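PDB 4S3J: cortical-lytic enzyme from Bacillus cereus, which is an N-acetylglucosaminidase that breaks down partially degraded cortex peptidoglycan during spore germination, probably recognising the muramic acid delta-lactam found in spore peptidoglycan. Local coordinates for residues A[4-9]-A[19-24]; A[12-17]-A[38-43]; A[53-56]-A[60-63]. All coordinates share one frame; numbering follows the deposited sequence.

Interaction 1: A[4-9]-A[19-24]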
ATOM      1  N   GLN A   4      14.288  14.396  -4.681  1.00 13.85           N
ATOM      2  CA  GLN A   4      12.967  14.965  -4.860  1.00 11.63           C
ATOM      3  C   GLN A   4      12.268  14.275  -6.026  1.00 11.60           C
ATOM      4  O   GLN A   4      12.902  13.583  -6.835  1.00 12.38           O
ATOM      5  CB  GLN A   4      13.033  16.463  -5.075  1.00 12.54           C
ATOM      6  CG  GLN A   4      13.495  16.904  -6.443  1.00 13.41           C
ATOM      7  CD  GLN A   4      13.223  18.362  -6.644  1.00 17.23           C
ATOM      8  OE1 GLN A   4      14.060  19.221  -6.307  1.00 14.51           O
ATOM      9  NE2 GLN A   4      12.040  18.673  -7.140  1.00 13.89           N
ATOM     10  N   ILE A   5      10.966  14.501  -6.101  1.00 12.75           N
ATOM     11  CA  ILE A   5      10.166  14.075  -7.239  1.00 11.18           C
ATOM     12  C   ILE A   5      10.198  15.169  -8.329  1.00 14.56           C
ATOM     13  O   ILE A   5      10.099  16.366  -8.030  1.00 13.64           O
ATOM     14  CB  ILE A   5       8.721  13.814  -6.803  1.00 12.11           C
ATOM     15  CG1 ILE A   5       8.680  12.678  -5.785  1.00 15.83           C
ATOM     16  CG2 ILE A   5       7.854  13.468  -8.014  1.00 19.05           C
ATOM     17  CD1 ILE A   5       7.357  12.583  -5.030  1.00 17.47           C
ATOM     18  N   VAL A   6      10.395  14.764  -9.581  1.00 12.99           N
ATOM     19  CA  VAL A   6      10.357  15.661 -10.741  1.00 12.70           C
ATOM     20  C   VAL A   6       9.400  15.066 -11.783  1.00 13.59           C
ATOM     21  O   VAL A   6       9.481  13.870 -12.086  1.00 16.81           O
ATOM     22  CB  VAL A   6      11.748  15.858 -11.371  1.00 13.85           C
ATOM     23  CG1 VAL A   6      11.663  16.729 -12.624  1.00 17.43           C
ATOM     24  CG2 VAL A   6      12.678  16.502 -10.370  1.00 13.16           C
ATOM     25  N   THR A   7       8.519  15.893 -12.339  1.00 12.59           N
ATOM     26  CA  THR A   7       7.632  15.453 -13.415  1.00 12.40           C
ATOM     27  C   THR A   7       8.278  15.735 -14.764  1.00 12.51           C
ATOM     28  O   THR A   7       8.735  16.854 -15.020  1.00 13.27           O
ATOM     29  CB  THR A   7       6.259  16.163 -13.333  1.00 16.46           C
ATOM     30  OG1 THR A   7       5.610  15.814 -12.113  1.00 21.28           O
ATOM     31  CG2 THR A   7       5.331  15.746 -14.456  1.00 18.58           C
ATOM     32  N   VAL A   8       8.327  14.707 -15.611  1.00 11.44           N
ATOM     33  CA  VAL A   8       8.925  14.799 -16.937  1.00 11.09           C
ATOM     34  C   VAL A   8       8.136  15.781 -17.819  1.00 12.61           C
ATOM     35  O   VAL A   8       6.905  15.807 -17.817  1.00 12.16           O
ATOM     36  CB  VAL A   8       8.974  13.400 -17.592  1.00 10.79           C
ATOM     37  CG1 VAL A   8       9.395  13.466 -19.061  1.00 11.45           C
ATOM     38  CG2 VAL A   8       9.924  12.481 -16.810  1.00 11.23           C
ATOM     39  N   ARG A   9       8.882  16.640 -18.498  1.00 12.01           N
ATOM     40  CA  ARG A   9       8.342  17.638 -19.442  1.00 11.83           C
ATOM     41  C   ARG A   9       8.807  17.304 -20.859  1.00 12.54           C
ATOM     42  O   ARG A   9       9.769  16.548 -21.061  1.00 12.40           O
ATOM     43  CB  ARG A   9       8.772  19.038 -19.043  1.00 13.83           C
ATOM     44  CG  ARG A   9       8.161  19.439 -17.701  1.00 17.60           C
ATOM     45  CD  ARG A   9       8.507  20.847 -17.226  1.00 33.16           C
ATOM     46  NE  ARG A   9       9.913  21.187 -17.359  1.00 59.28           N
ATOM     47  CZ  ARG A   9      10.414  22.371 -17.027  1.00 79.29           C
ATOM     48  NH1 ARG A   9       9.619  23.317 -16.546  1.00 78.71           N
ATOM     49  NH2 ARG A   9      11.709  22.614 -17.179  1.00 91.26           N
ATOM     50  N   SER A  19      21.914  16.398 -16.785  1.00 15.82           N
ATOM     51  CA  SER A  19      22.698  17.603 -17.095  1.00 17.07           C
ATOM     52  C   SER A  19      22.086  18.801 -16.377  1.00 19.71           C
ATOM     53  O   SER A  19      22.796  19.617 -15.776  1.00 23.39           O
ATOM     54  CB  SER A  19      22.769  17.848 -18.611  1.00 17.67           C
ATOM     55  OG  SER A  19      23.439  19.081 -18.881  1.00 19.58           O
ATOM     56  N   LYS A  20      20.761  18.874 -16.383  1.00 18.77           N
ATOM     57  CA  LYS A  20      20.049  19.995 -15.771  1.00 18.77           C
ATOM     58  C   LYS A  20      20.284  20.058 -14.269  1.00 19.56           C
ATOM     59  O   LYS A  20      20.493  21.134 -13.712  1.00 22.21           O
ATOM     60  CB  LYS A  20      18.544  19.880 -16.036  1.00 19.04           C
ATOM     61  CG  LYS A  20      17.735  21.029 -15.485  1.00 22.74           C
ATOM     62  CD  LYS A  20      16.278  20.923 -15.899  1.00 33.40           C
ATOM     63  CE  LYS A  20      15.428  21.965 -15.208  1.00 46.64           C
ATOM     64  NZ  LYS A  20      14.021  21.875 -15.661  1.00 64.03           N
ATOM     65  N   TYR A  21      20.223  18.906 -13.618  1.00 17.37           N
ATOM     66  CA  TYR A  21      20.291  18.861 -12.162  1.00 17.94           C
ATOM     67  C   TYR A  21      21.681  18.451 -11.633  1.00 21.32           C
ATOM     68  O   TYR A  21      21.882  18.307 -10.421  1.00 21.69           O
ATOM     69  CB  TYR A  21      19.215  17.933 -11.612  1.00 15.52           C
ATOM     70  CG  TYR A  21      17.819  18.470 -11.876  1.00 21.23           C
ATOM     71  CD1 TYR A  21      17.344  19.575 -11.178  1.00 28.79           C
ATOM     72  CD2 TYR A  21      16.956  17.855 -12.784  1.00 17.60           C
ATOM     73  CE1 TYR A  21      16.084  20.086 -11.406  1.00 20.19           C
ATOM     74  CE2 TYR A  21      15.674  18.365 -13.007  1.00 16.14           C
ATOM     75  CZ  TYR A  21      15.246  19.471 -12.312  1.00 18.08           C
ATOM     76  OH  TYR A  21      13.989  19.978 -12.540  1.00 24.54           O
ATOM     77  N   GLY A  22      22.637  18.258 -12.533  1.00 19.34           N
ATOM     78  CA  GLY A  22      24.003  17.926 -12.136  1.00 17.73           C
ATOM     79  C   GLY A  22      24.181  16.533 -11.552  1.00 23.04           C
ATOM     80  O   GLY A  22      25.081  16.295 -10.746  1.00 24.35           O
ATOM     81  N   SER A  23      23.326  15.611 -11.990  1.00 20.49           N
ATOM     82  CA  SER A  23      23.342  14.207 -11.582  1.00 20.36           C
ATOM     83  C   SER A  23      23.986  13.339 -12.654  1.00 25.98           C
ATOM     84  O   SER A  23      24.753  13.847 -13.485  1.00 23.90           O
ATOM     85  CB  SER A  23      21.910  13.732 -11.298  1.00 24.01           C
ATOM     86  OG  SER A  23      21.904  12.457 -10.663  1.00 26.86           O
ATOM     87  N   THR A  24      23.814  12.020 -12.553  1.00 22.48           N
ATOM     88  CA  THR A  24      24.258  11.139 -13.616  1.00 26.79           C
ATOM     89  C   THR A  24      23.061  10.419 -14.236  1.00 16.43           C
ATOM     90  O   THR A  24      22.088  10.113 -13.557  1.00 18.69           O
ATOM     91  CB  THR A  24      25.254  10.073 -13.106  1.00 28.22           C
ATOM     92  OG1 THR A  24      24.585   9.093 -12.316  1.00 28.46           O
ATOM     93  CG2 THR A  24      26.375  10.708 -12.300  1.00 39.94           C
TER

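Interaction 2: A[12-17]-A[38-43]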
ATOM      1  N   ASP A  12      12.511  16.076 -22.395  1.00 14.76           N
ATOM      2  CA  ASP A  12      13.405  15.510 -21.375  1.00 13.06           C
ATOM      3  C   ASP A  12      13.885  14.099 -21.714  1.00 12.95           C
ATOM      4  O   ASP A  12      13.125  13.264 -22.230  1.00 12.18           O
ATOM      5  CB  ASP A  12      12.705  15.407 -20.023  1.00 11.96           C
ATOM      6  CG  ASP A  12      12.497  16.727 -19.307  1.00 14.13           C
ATOM      7  OD1 ASP A  12      13.112  17.760 -19.654  1.00 15.50           O
ATOM      8  OD2 ASP A  12      11.702  16.712 -18.322  1.00 14.62           O
ATOM      9  N   SER A  13      15.144  13.837 -21.395  1.00 13.72           N
ATOM     10  CA  SER A  13      15.720  12.491 -21.387  1.00 11.90           C
ATOM     11  C   SER A  13      16.470  12.277 -20.074  1.00 15.66           C
ATOM     12  O   SER A  13      16.672  13.222 -19.312  1.00 12.49           O
ATOM     13  CB  SER A  13      16.657  12.309 -22.573  1.00 12.99           C
ATOM     14  OG  SER A  13      17.790  13.170 -22.470  1.00 14.39           O
ATOM     15  N   VAL A  14      16.873  11.044 -19.776  1.00 13.60           N
ATOM     16  CA  VAL A  14      17.707  10.838 -18.589  1.00 12.54           C
ATOM     17  C   VAL A  14      18.987  11.665 -18.700  1.00 14.14           C
ATOM     18  O   VAL A  14      19.521  12.098 -17.693  1.00 13.86           O
ATOM     19  CB  VAL A  14      18.038   9.347 -18.339  1.00 16.77           C
ATOM     20  CG1 VAL A  14      16.732   8.572 -18.075  1.00 13.50           C
ATOM     21  CG2 VAL A  14      18.808   8.729 -19.471  1.00 18.80           C
ATOM     22  N   TYR A  15      19.480  11.857 -19.924  1.00 12.87           N
ATOM     23  CA  TYR A  15      20.699  12.628 -20.150  1.00 13.33           C
ATOM     24  C   TYR A  15      20.478  14.117 -19.877  1.00 15.19           C
ATOM     25  O   TYR A  15      21.259  14.753 -19.146  1.00 14.23           O
ATOM     26  CB  TYR A  15      21.153  12.412 -21.592  1.00 13.49           C
ATOM     27  CG  TYR A  15      21.501  10.965 -21.881  1.00 13.09           C
ATOM     28  CD1 TYR A  15      22.733  10.416 -21.520  1.00 13.66           C
ATOM     29  CD2 TYR A  15      20.556  10.120 -22.443  1.00 13.62           C
ATOM     30  CE1 TYR A  15      23.014   9.084 -21.758  1.00 14.23           C
ATOM     31  CE2 TYR A  15      20.817   8.801 -22.671  1.00 16.62           C
ATOM     32  CZ  TYR A  15      22.041   8.276 -22.331  1.00 18.02           C
ATOM     33  OH  TYR A  15      22.287   6.945 -22.580  1.00 27.28           O
ATOM     34  N   SER A  16      19.393  14.671 -20.423  1.00 12.76           N
ATOM     35  CA  SER A  16      19.143  16.090 -20.241  1.00 12.51           C
ATOM     36  C   SER A  16      18.792  16.402 -18.788  1.00 12.49           C
ATOM     37  O   SER A  16      19.232  17.430 -18.264  1.00 15.23           O
ATOM     38  CB  SER A  16      18.068  16.602 -21.215  1.00 13.26           C
ATOM     39  OG  SER A  16      16.762  16.115 -20.935  1.00 15.78           O
ATOM     40  N   LEU A  17      18.044  15.517 -18.113  1.00 12.17           N
ATOM     41  CA  LEU A  17      17.716  15.724 -16.715  1.00 12.27           C
ATOM     42  C   LEU A  17      18.940  15.632 -15.831  1.00 16.85           C
ATOM     43  O   LEU A  17      19.092  16.424 -14.918  1.00 16.11           O
ATOM     44  CB  LEU A  17      16.657  14.716 -16.253  1.00 11.93           C
ATOM     45  CG  LEU A  17      15.257  15.000 -16.771  1.00 11.61           C
ATOM     46  CD1 LEU A  17      14.352  13.826 -16.444  1.00 16.37           C
ATOM     47  CD2 LEU A  17      14.680  16.284 -16.212  1.00 17.75           C
ATOM     48  N   GLU A  38      14.885   3.224 -23.247  1.00 17.33           N
ATOM     49  CA  GLU A  38      13.541   3.724 -23.515  1.00 18.05           C
ATOM     50  C   GLU A  38      13.410   5.235 -23.309  1.00 19.11           C
ATOM     51  O   GLU A  38      14.090   5.831 -22.477  1.00 22.24           O
ATOM     52  CB  GLU A  38      12.536   2.996 -22.610  1.00 17.99           C
ATOM     53  CG  GLU A  38      12.214   1.588 -23.108  1.00 31.78           C
ATOM     54  CD  GLU A  38      11.361   0.773 -22.154  1.00 32.84           C
ATOM     55  OE1 GLU A  38      11.221   1.146 -20.971  1.00 31.72           O
ATOM     56  OE2 GLU A  38      10.846  -0.272 -22.593  1.00 29.58           O
ATOM     57  N   THR A  39      12.509   5.848 -24.068  1.00 14.32           N
ATOM     58  CA  THR A  39      12.194   7.250 -23.919  1.00 13.49           C
ATOM     59  C   THR A  39      11.453   7.508 -22.608  1.00 14.96           C
ATOM     60  O   THR A  39      10.844   6.585 -22.020  1.00 18.71           O
ATOM     61  CB  THR A  39      11.327   7.720 -25.078  1.00 21.80           C
ATOM     62  OG1 THR A  39      10.131   6.936 -25.071  1.00 25.81           O
ATOM     63  CG2 THR A  39      12.055   7.514 -26.396  1.00 17.33           C
ATOM     64  N   LEU A  40      11.537   8.747 -22.128  1.00 12.53           N
ATOM     65  CA  LEU A  40      10.697   9.204 -21.030  1.00 11.50           C
ATOM     66  C   LEU A  40       9.335   9.644 -21.557  1.00 17.50           C
ATOM     67  O   LEU A  40       9.204  10.131 -22.688  1.00 18.25           O
ATOM     68  CB  LEU A  40      11.362  10.351 -20.264  1.00 11.64           C
ATOM     69  CG  LEU A  40      12.711  10.052 -19.598  1.00 10.60           C
ATOM     70  CD1 LEU A  40      13.247  11.275 -18.879  1.00 10.71           C
ATOM     71  CD2 LEU A  40      12.614   8.871 -18.623  1.00 11.29           C
ATOM     72  N   VAL A  41       8.324   9.490 -20.709  1.00 11.79           N
ATOM     73  CA  VAL A  41       6.964   9.890 -21.014  1.00 11.59           C
ATOM     74  C   VAL A  41       6.626  11.205 -20.329  1.00 12.64           C
ATOM     75  O   VAL A  41       6.843  11.352 -19.135  1.00 10.46           O
ATOM     76  CB  VAL A  41       5.966   8.775 -20.572  1.00 10.25           C
ATOM     77  CG1 VAL A  41       4.514   9.212 -20.808  1.00 13.57           C
ATOM     78  CG2 VAL A  41       6.254   7.507 -21.299  1.00 11.05           C
ATOM     79  N   VAL A  42       6.121  12.185 -21.079  1.00 10.68           N
ATOM     80  CA  VAL A  42       5.693  13.447 -20.489  1.00 11.01           C
ATOM     81  C   VAL A  42       4.640  13.165 -19.414  1.00 11.68           C
ATOM     82  O   VAL A  42       3.673  12.430 -19.657  1.00 12.65           O
ATOM     83  CB  VAL A  42       5.137  14.421 -21.565  1.00 13.73           C
ATOM     84  CG1 VAL A  42       4.571  15.690 -20.935  1.00 15.43           C
ATOM     85  CG2 VAL A  42       6.227  14.761 -22.530  1.00 15.34           C
ATOM     86  N   GLY A  43       4.836  13.712 -18.218  1.00 13.77           N
ATOM     87  CA  GLY A  43       3.929  13.474 -17.105  1.00 13.90           C
ATOM     88  C   GLY A  43       4.341  12.348 -16.170  1.00 12.37           C
ATOM     89  O   GLY A  43       3.748  12.169 -15.107  1.00 17.62           O
TER
HETATM   90  O   HOH W   1      13.320  10.615 -23.451  1.00 19.20           O
HETATM   91  O   HOH W   2      10.409  13.146 -23.214  1.00 37.05           O

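Interaction 3: A[53-56]-A[60-63]. With EDO (1,2-ethanediol), chain D.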
ATOM      1  N   ASN A  53      19.391  19.704   0.739  1.00 23.07           N
ATOM      2  CA  ASN A  53      18.730  20.913   1.233  1.00 25.12           C
ATOM      3  C   ASN A  53      18.308  21.881   0.132  1.00 23.42           C
ATOM      4  O   ASN A  53      18.274  23.091   0.337  1.00 26.47           O
ATOM      5  CB  ASN A  53      19.663  21.633   2.202  1.00 22.54           C
ATOM      6  CG  ASN A  53      20.150  20.724   3.304  1.00 26.28           C
ATOM      7  OD1 ASN A  53      21.336  20.384   3.363  1.00 37.03           O
ATOM      8  ND2 ASN A  53      19.244  20.316   4.174  1.00 32.08           N
ATOM      9  N   ASN A  54      18.038  21.318  -1.033  1.00 22.11           N
ATOM     10  CA  ASN A  54      17.731  22.060  -2.247  1.00 24.65           C
ATOM     11  C   ASN A  54      16.541  21.446  -2.975  1.00 21.09           C
ATOM     12  O   ASN A  54      16.530  20.250  -3.252  1.00 21.83           O
ATOM     13  CB  ASN A  54      18.947  22.049  -3.131  1.00 20.20           C
ATOM     14  CG  ASN A  54      18.898  23.106  -4.196  1.00 20.19           C
ATOM     15  OD1 ASN A  54      18.774  24.306  -3.912  1.00 24.76           O
ATOM     16  ND2 ASN A  54      19.016  22.678  -5.437  1.00 25.80           N
ATOM     17  N   TYR A  55      15.564  22.274  -3.330  1.00 15.62           N
ATOM     18  CA  TYR A  55      14.332  21.769  -3.911  1.00 15.26           C
ATOM     19  C   TYR A  55      13.817  22.670  -5.014  1.00 18.88           C
ATOM     20  O   TYR A  55      13.810  23.890  -4.855  1.00 19.94           O
ATOM     21  CB  TYR A  55      13.282  21.617  -2.808  1.00 21.00           C
ATOM     22  CG  TYR A  55      11.970  21.064  -3.291  1.00 18.28           C
ATOM     23  CD1 TYR A  55      11.801  19.687  -3.461  1.00 16.35           C
ATOM     24  CD2 TYR A  55      10.887  21.897  -3.567  1.00 17.35           C
ATOM     25  CE1 TYR A  55      10.625  19.173  -3.893  1.00 14.37           C
ATOM     26  CE2 TYR A  55       9.691  21.374  -4.012  1.00 15.84           C
ATOM     27  CZ  TYR A  55       9.566  19.999  -4.161  1.00 15.95           C
ATOM     28  OH  TYR A  55       8.386  19.430  -4.600  1.00 18.80           O
ATOM     29  N   TYR A  56      13.380  22.071  -6.124  1.00 15.77           N
ATOM     30  CA  TYR A  56      12.793  22.837  -7.222  1.00 17.05           C
ATOM     31  C   TYR A  56      11.298  22.553  -7.295  1.00 16.75           C
ATOM     32  O   TYR A  56      10.856  21.411  -7.433  1.00 16.65           O
ATOM     33  CB  TYR A  56      13.499  22.519  -8.543  1.00 16.63           C
ATOM     34  CG  TYR A  56      14.951  22.925  -8.473  1.00 14.67           C
ATOM     35  CD1 TYR A  56      15.334  24.249  -8.637  1.00 17.14           C
ATOM     36  CD2 TYR A  56      15.936  21.998  -8.190  1.00 16.61           C
ATOM     37  CE1 TYR A  56      16.654  24.628  -8.529  1.00 23.63           C
ATOM     38  CE2 TYR A  56      17.257  22.366  -8.089  1.00 19.39           C
ATOM     39  CZ  TYR A  56      17.608  23.686  -8.247  1.00 21.84           C
ATOM     40  OH  TYR A  56      18.927  24.067  -8.150  1.00 21.49           O
ATOM     41  N   GLY A  60       1.575  22.182  -8.657  1.00 21.85           N
ATOM     42  CA  GLY A  60       0.656  21.971  -7.549  1.00 24.38           C
ATOM     43  C   GLY A  60       1.251  22.079  -6.149  1.00 24.85           C
ATOM     44  O   GLY A  60       0.533  22.008  -5.149  1.00 27.31           O
ATOM     45  N   ASP A  61       2.561  22.286  -6.051  1.00 21.65           N
ATOM     46  CA  ASP A  61       3.202  22.395  -4.745  1.00 18.40           C
ATOM     47  C   ASP A  61       2.687  23.597  -3.955  1.00 26.35           C
ATOM     48  O   ASP A  61       2.308  24.626  -4.517  1.00 23.86           O
ATOM     49  CB  ASP A  61       4.718  22.555  -4.888  1.00 17.93           C
ATOM     50  CG  ASP A  61       5.480  21.244  -4.844  1.00 25.82           C
ATOM     51  OD1 ASP A  61       4.959  20.220  -4.355  1.00 29.13           O
ATOM     52  OD2 ASP A  61       6.634  21.250  -5.311  1.00 20.61           O
ATOM     53  N   SER A  62       2.741  23.449  -2.638  1.00 22.60           N
ATOM     54  CA  SER A  62       2.540  24.529  -1.695  1.00 21.21           C
ATOM     55  C   SER A  62       3.642  24.414  -0.670  1.00 22.60           C
ATOM     56  O   SER A  62       4.267  23.354  -0.549  1.00 20.28           O
ATOM     57  CB  SER A  62       1.170  24.418  -1.032  1.00 23.98           C
ATOM     58  OG  SER A  62       1.085  23.210  -0.274  1.00 22.94           O
ATOM     59  N   LEU A  63       3.897  25.482   0.077  1.00 23.64           N
ATOM     60  CA  LEU A  63       4.882  25.391   1.138  1.00 20.57           C
ATOM     61  C   LEU A  63       4.430  24.381   2.174  1.00 22.52           C
ATOM     62  O   LEU A  63       5.234  23.637   2.704  1.00 19.66           O
ATOM     63  CB  LEU A  63       5.130  26.754   1.780  1.00 22.78           C
ATOM     64  CG  LEU A  63       5.926  27.773   0.966  1.00 25.88           C
ATOM     65  CD1 LEU A  63       6.048  29.073   1.764  1.00 25.66           C
ATOM     66  CD2 LEU A  63       7.321  27.251   0.595  1.00 22.23           C
TER
HETATM   67  C1  EDO D 501      15.093  18.816   0.166  1.00 38.00           C
HETATM   68  O1  EDO D 501      15.951  18.437   1.245  1.00 43.77           O
HETATM   69  C2  EDO D 501      15.497  17.984  -1.032  1.00 27.86           C
HETATM   70  O2  EDO D 501      16.908  18.171  -1.196  1.00 27.89           O

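Interaction 1: A[4-9]-A[19-24]
Val6 and Tyr21 approach from opposite directions, and the valine methyl CG1 stops 4.0 Å from the phenol oxygen OH and 4.3 Å from ring carbon CE2 of Tyr21, a van der Waals contact between strand 3-7 and helix 14-21. CG1 lies anti to the backbone N (chi1 177°), which turns that branch toward the tyrosine. A branched residue suits a strand, and a long aromatic one suits the helix, because the ring has to span a wide gap: the CA atoms of Val6 and Tyr21 are 10.5 Å apart. Tyr21 is lined on one face by the neighbouring Lys20, whose CG sits 4.1 Å above the ring centre, and Val48 of the adjoining strand 45-49 also touches it. Lys20 then runs on fully extended until its NZ comes 2.9 Å from NH2 of Arg9, the two side chains crossing at about a right angle. Further out, Gln4 folds back on its own strand, NE2 donating to Ile5 O at 3.1 Å almost in line (177°), while its OE1 accepts from Thr50. Chemically the contact is divided: a van der Waals meeting of the valine with the phenol end of the ring, and, at the solvent-exposed end, Arg9 and Lys20, two donors of like charge with no hydrogen bond between them. Such closeness should cost energy unless solvent screens the charges or the lysine is partly neutral, so cohesion probably comes from the valine-tyrosine side.

Interaction 2: A[12-17]-A[38-43]
Leu40 reaches from the loop 38-43 to Asp12, Ser13, Val14 and Leu17 at the start of helix 14-21, and nearly all the contact is made by its side chain. CB begins 3.9 Å from Asp12 O. With CG anti to the carbonyl carbon (chi1 -61°), the chain runs past that same oxygen and divides into two methyls. CD1 lies against the backbone at Ser13 C (3.6 Å) and meets CD1 of Leu17 at 3.7 Å. CD2 goes instead to Val14, touching CG1 at 4.2 Å, the two side chains crossing at about a right angle. A leucine suits the place because its forked end can serve both helix residues at once; Val8, Leu34 and Leu46 also touch it.

The backbones beside this leucine do not bond directly. One water donates to Asp12 O and accepts from Leu40 N, both at 2.9 Å, and a second links Asp12 O to Leu40 O, so the carbonyl receives two water protons. The turn leading into the helix is itself well fixed. Ser16 N donates to Ser13 OG at 3.0 Å and Ser13 N donates to Ser16 OG at 2.8 Å, a reciprocal capping box for which two small hydroxyl residues are well suited, while Asp12 OD2 accepts from Arg9 N. A capped first helix, with the loop from the second helix packed on its start just before the closing strand, fits the beta-alpha-alpha-beta fold of a LysM domain.

Interaction 3: A[53-56]-A[60-63]
Asp61 OD2 lies at the edge of the Tyr55 ring, in its plane; the two side chains come from opposite directions, and ring and carboxylate planes are 44° apart. OD2 takes the phenol proton in a short hydrogen bond of 2.6 Å from Tyr55 OH. The oxygen is met on its syn side, 18° out of the carboxylate plane, and it also lies 3.3 Å from ring carbon CE2. Apolar neighbours of the ring include Ile66 of helix 63-70 and Val97. Tyrosine suits this mixed setting: its ring can be buried while its hydroxyl reaches a polar partner at the far end. CG stands anti to the backbone N (chi1 -178°), which sends the ring off the strand toward the loop.

Strand 54-56 and the loop before helix 63-70 open the second LysM domain, a beta-alpha-alpha-beta unit, and the bond ties its first strand to the loop leading into helix 63-70. OD2 has a second donor, Gln58 N, so one carboxylate oxygen gathers two bonds and probably helps to hold the intervening residues in place; together they would probably stabilise the charged form of the aspartate. OD1 has a long, weak ion pair with Arg65. Gly60 adopts a positive phi, a conformation easy for a residue lacking a side chain, and Ser62 caps the helix by accepting from Arg65 N.

On the strand, Asn54 ND2 donates to Tyr56 OH at 3.0 Å, the hydroxyl lying in the amide plane, and OD1 accepts from Gln94 of the neighbouring strand 94-96. A 1,2-ethanediol, probably from the crystallisation liquor, lies beside Asn54 and is also hydrogen-bonded to Phe1 O: Asn54 N donates weakly to its O2 at 3.3 Å.

How the interactions relate
Interactions 1 and 2 lie in the first LysM domain, their centres about 9 Å apart. Their segments alternate along the chain and both use helix 14-21, so strand, helix and loop are tied together; Val8 O probably accepts a hydrogen bond from Gly43 N between them. Interaction 3 comes later, in the second LysM domain, about 14 Å between centres from interaction 1 and about 21 Å from interaction 2, which it does not touch. Gln4 OE1 and Tyr56 N, probably hydrogen-bonded, and the neighbouring rings of Tyr21 and Tyr56 join the two domains. Both domains therefore pack against each other, away from the probable proton donor Glu220. LysM domains commonly bind peptidoglycan, and these probably do so here.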